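PDB 3EY5: acetyltransferase-like, GNAT family from Bacteroides thetaiotaomicron, which probably transfers an acetyl group to an amine nitrogen of its substrate. Local coordinates for residues Arg93-Leu98 with His128-Trp133. Numbering follows the deposited sequence.
Sequences RTLEHL and HGFTLW
ND1 of His-128 is hydrogen-bonded to the carbonyl oxygen of Phe-124, in the last turn of helix 116-127, while its CB meets Leu-95. CD2 of Leu-95 reaches CB of His-128 at 3.7 Å and stands 4.1 Å from its CG, obliquely to the imidazole, and the two side chains cross at about a right angle. The histidine's chi1 of -62° sets CG beside the backbone N and anti to the carbonyl carbon, a setting in which ND1 can reach back to Phe-124. The same leucine methyl also approaches Phe-130, with CD2 4.3 Å from ring atom CE2, again obliquely. One branch therefore serves both partners. In Leu-95 a chi1 of -125°, off the staggered positions, together with a chi2 of 71°, leaves CD2 facing His-128 and Phe-130.

The chain between His-128 and Phe-130 turns in a Schellman motif that ends helix 116-127. Gly-129, with a phi of 87°, is its C-prime residue; Phe-130 N bonds to Tyr-125 O, and Gly-129 N to Gln-126 O. The turn leads into strand 131-134, which pairs antiparallel with strand 149-156. Phe-130 touches Met-154 of that strand and its ring meets His-156, while Leu-95 also packs on Phe-124 and Tyr-125, so the contact, within the GNAT acetyltransferase fold, joins helix 90-101 to the end of helix 116-127 and to the turn that leads from it towards strand 131-134.

No hydrogen bond links the two segments, which together bury 143 Å². Cohesion across this contact is accordingly apolar, carried mainly by CD2 of Leu-95, while ND1 of His-128 is satisfied by the carbonyl of Phe-124 in helix 116-127, outside the contact.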
ATOM      1  N   ARG A  93      -0.416  14.226   6.915  1.00 24.41           N
ATOM      2  CA  ARG A  93       0.554  14.930   6.066  1.00 23.34           C
ATOM      3  C   ARG A  93       1.020  14.029   4.903  1.00 22.06           C
ATOM      4  O   ARG A  93       1.079  14.469   3.764  1.00 20.74           O
ATOM      5  CB  ARG A  93       1.773  15.369   6.888  1.00 24.01           C
ATOM      6  CG  ARG A  93       1.594  16.630   7.732  1.00 26.26           C
ATOM      7  CD  ARG A  93       2.954  17.098   8.267  1.00 29.21           C
ATOM      8  NE  ARG A  93       3.704  17.905   7.294  1.00 32.56           N
ATOM      9  CZ  ARG A  93       5.035  17.979   7.231  1.00 34.56           C
ATOM     10  NH1 ARG A  93       5.778  17.271   8.076  1.00 36.07           N
ATOM     11  NH2 ARG A  93       5.630  18.752   6.319  1.00 36.10           N
ATOM     12  N   THR A  94       1.313  12.765   5.190  1.00 21.11           N
ATOM     13  CA  THR A  94       1.761  11.838   4.139  1.00 21.82           C
ATOM     14  C   THR A  94       0.687  11.504   3.092  1.00 22.32           C
ATOM     15  O   THR A  94       0.975  11.420   1.887  1.00 22.18           O
ATOM     16  CB  THR A  94       2.318  10.518   4.729  1.00 21.83           C
ATOM     17  OG1 THR A  94       3.493  10.807   5.492  1.00 20.15           O
ATOM     18  CG2 THR A  94       2.703   9.558   3.617  1.00 21.23           C
ATOM     19  N   LEU A  95      -0.537  11.282   3.560  1.00 22.91           N
ATOM     20  CA  LEU A  95      -1.630  10.919   2.669  1.00 23.81           C
ATOM     21  C   LEU A  95      -1.909  12.086   1.748  1.00 23.33           C
ATOM     22  O   LEU A  95      -2.040  11.918   0.544  1.00 22.79           O
ATOM     23  CB  LEU A  95      -2.887  10.633   3.473  1.00 24.19           C
ATOM     24  CG  LEU A  95      -3.482   9.292   3.195  1.00 25.81           C
ATOM     25  CD1 LEU A  95      -2.494   8.314   3.831  1.00 29.07           C
ATOM     26  CD2 LEU A  95      -4.837   9.220   3.884  1.00 25.78           C
ATOM     27  N   GLU A  96      -1.983  13.267   2.349  1.00 23.22           N
ATOM     28  CA  GLU A  96      -2.118  14.521   1.639  1.00 23.80           C
ATOM     29  C   GLU A  96      -1.145  14.684   0.455  1.00 23.57           C
ATOM     30  O   GLU A  96      -1.583  14.951  -0.668  1.00 24.08           O
ATOM     31  CB  GLU A  96      -1.952  15.641   2.649  1.00 24.46           C
ATOM     32  CG  GLU A  96      -1.651  17.012   2.117  1.00 28.16           C
ATOM     33  CD  GLU A  96      -1.410  18.017   3.264  1.00 33.13           C
ATOM     34  OE1 GLU A  96      -1.228  17.586   4.433  1.00 33.33           O
ATOM     35  OE2 GLU A  96      -1.414  19.242   2.999  1.00 36.04           O
ATOM     36  N   HIS A  97       0.156  14.516   0.692  1.00 22.96           N
ATOM     37  CA  HIS A  97       1.136  14.620  -0.397  0.50 22.92           C
ATOM     38  C   HIS A  97       1.162  13.391  -1.315  1.00 22.99           C
ATOM     39  O   HIS A  97       1.625  13.474  -2.445  1.00 22.57           O
ATOM     40  CB  HIS A  97       2.555  14.932   0.111  0.50 23.00           C
ATOM     41  CG  HIS A  97       3.560  15.060  -0.993  0.50 21.91           C
ATOM     42  ND1 HIS A  97       3.707  16.211  -1.737  0.50 22.13           N
ATOM     43  CD2 HIS A  97       4.431  14.166  -1.511  0.50 19.16           C
ATOM     44  CE1 HIS A  97       4.643  16.023  -2.650  0.50 22.23           C
ATOM     45  NE2 HIS A  97       5.089  14.785  -2.540  0.50 20.99           N
ATOM     46  N   LEU A  98       0.651  12.256  -0.840  1.00 22.90           N
ATOM     47  CA  LEU A  98       0.584  11.080  -1.671  1.00 23.63           C
ATOM     48  C   LEU A  98      -0.347  11.332  -2.855  1.00 24.57           C
ATOM     49  O   LEU A  98      -0.070  10.930  -3.978  1.00 23.96           O
ATOM     50  CB  LEU A  98       0.112   9.841  -0.875  1.00 22.73           C
ATOM     51  CG  LEU A  98      -0.147   8.632  -1.791  1.00 22.72           C
ATOM     52  CD1 LEU A  98       1.140   8.100  -2.426  1.00 23.85           C
ATOM     53  CD2 LEU A  98      -0.898   7.505  -1.084  1.00 25.16           C
ATOM     54  N   HIS A 128      -9.903  11.523   4.293  1.00 20.04           N
ATOM     55  CA  HIS A 128      -8.907  12.073   3.406  1.00 20.72           C
ATOM     56  C   HIS A 128      -9.158  11.730   1.959  1.00 20.89           C
ATOM     57  O   HIS A 128      -8.215  11.632   1.166  1.00 21.31           O
ATOM     58  CB  HIS A 128      -7.486  11.749   3.881  1.00 20.77           C
ATOM     59  CG  HIS A 128      -7.175  12.325   5.227  1.00 22.74           C
ATOM     60  ND1 HIS A 128      -7.276  11.592   6.394  1.00 22.95           N
ATOM     61  CD2 HIS A 128      -6.828  13.577   5.600  1.00 25.68           C
ATOM     62  CE1 HIS A 128      -6.977  12.359   7.421  1.00 25.01           C
ATOM     63  NE2 HIS A 128      -6.702  13.570   6.970  1.00 28.13           N
ATOM     64  N   GLY A 129     -10.439  11.572   1.616  1.00 20.46           N
ATOM     65  CA  GLY A 129     -10.871  11.540   0.230  1.00 19.95           C
ATOM     66  C   GLY A 129     -10.854  10.225  -0.516  1.00 20.66           C
ATOM     67  O   GLY A 129     -10.960  10.227  -1.743  1.00 20.68           O
ATOM     68  N   PHE A 130     -10.737   9.109   0.213  1.00 20.03           N
ATOM     69  CA  PHE A 130     -10.942   7.789  -0.364  1.00 19.21           C
ATOM     70  C   PHE A 130     -12.392   7.368  -0.196  1.00 19.15           C
ATOM     71  O   PHE A 130     -13.007   7.610   0.855  1.00 18.25           O
ATOM     72  CB  PHE A 130      -9.999   6.748   0.268  1.00 19.42           C
ATOM     73  CG  PHE A 130      -8.567   6.926  -0.128  1.00 19.43           C
ATOM     74  CD1 PHE A 130      -7.993   6.070  -1.050  1.00 19.59           C
ATOM     75  CD2 PHE A 130      -7.790   7.954   0.413  1.00 18.80           C
ATOM     76  CE1 PHE A 130      -6.650   6.198  -1.426  1.00 18.83           C
ATOM     77  CE2 PHE A 130      -6.440   8.108   0.027  1.00 17.76           C
ATOM     78  CZ  PHE A 130      -5.874   7.225  -0.901  1.00 19.71           C
ATOM     79  N   THR A 131     -12.921   6.730  -1.239  1.00 18.40           N
ATOM     80  CA  THR A 131     -14.239   6.129  -1.234  1.00 19.47           C
ATOM     81  C   THR A 131     -14.125   4.645  -0.900  1.00 19.84           C
ATOM     82  O   THR A 131     -13.325   3.922  -1.524  1.00 19.52           O
ATOM     83  CB  THR A 131     -14.917   6.259  -2.617  1.00 19.06           C
ATOM     84  OG1 THR A 131     -15.028   7.645  -2.968  1.00 23.01           O
ATOM     85  CG2 THR A 131     -16.326   5.684  -2.590  1.00 19.53           C
ATOM     86  N   LEU A 132     -14.935   4.201   0.066  1.00 20.52           N
ATOM     87  CA  LEU A 132     -15.035   2.774   0.384  1.00 21.36           C
ATOM     88  C   LEU A 132     -15.868   1.971  -0.636  1.00 22.29           C
ATOM     89  O   LEU A 132     -17.023   2.292  -0.872  1.00 21.68           O
ATOM     90  CB  LEU A 132     -15.615   2.572   1.778  1.00 21.06           C
ATOM     91  CG  LEU A 132     -15.753   1.092   2.171  1.00 21.05           C
ATOM     92  CD1 LEU A 132     -14.379   0.452   2.261  1.00 19.58           C
ATOM     93  CD2 LEU A 132     -16.517   0.944   3.488  1.00 23.36           C
ATOM     94  N   TRP A 133     -15.264   0.937  -1.238  1.00 23.61           N
ATOM     95  CA  TRP A 133     -15.976  -0.014  -2.080  1.00 25.17           C
ATOM     96  C   TRP A 133     -16.439  -1.221  -1.265  1.00 27.15           C
ATOM     97  O   TRP A 133     -15.619  -1.955  -0.666  1.00 26.42           O
ATOM     98  CB  TRP A 133     -15.080  -0.440  -3.236  1.00 25.42           C
ATOM     99  CG  TRP A 133     -14.992   0.612  -4.311  1.00 26.67           C
ATOM    100  CD1 TRP A 133     -15.553   1.897  -4.288  1.00 28.32           C
ATOM    101  CD2 TRP A 133     -14.315   0.503  -5.557  1.00 26.40           C
ATOM    102  NE1 TRP A 133     -15.244   2.562  -5.448  1.00 24.90           N
ATOM    103  CE2 TRP A 133     -14.493   1.737  -6.245  1.00 26.89           C
ATOM    104  CE3 TRP A 133     -13.562  -0.510  -6.167  1.00 25.76           C
ATOM    105  CZ2 TRP A 133     -13.938   1.976  -7.500  1.00 27.12           C
ATOM    106  CZ3 TRP A 133     -13.010  -0.263  -7.412  1.00 27.57           C
ATOM    107  CH2 TRP A 133     -13.204   0.964  -8.065  1.00 27.97           C
TER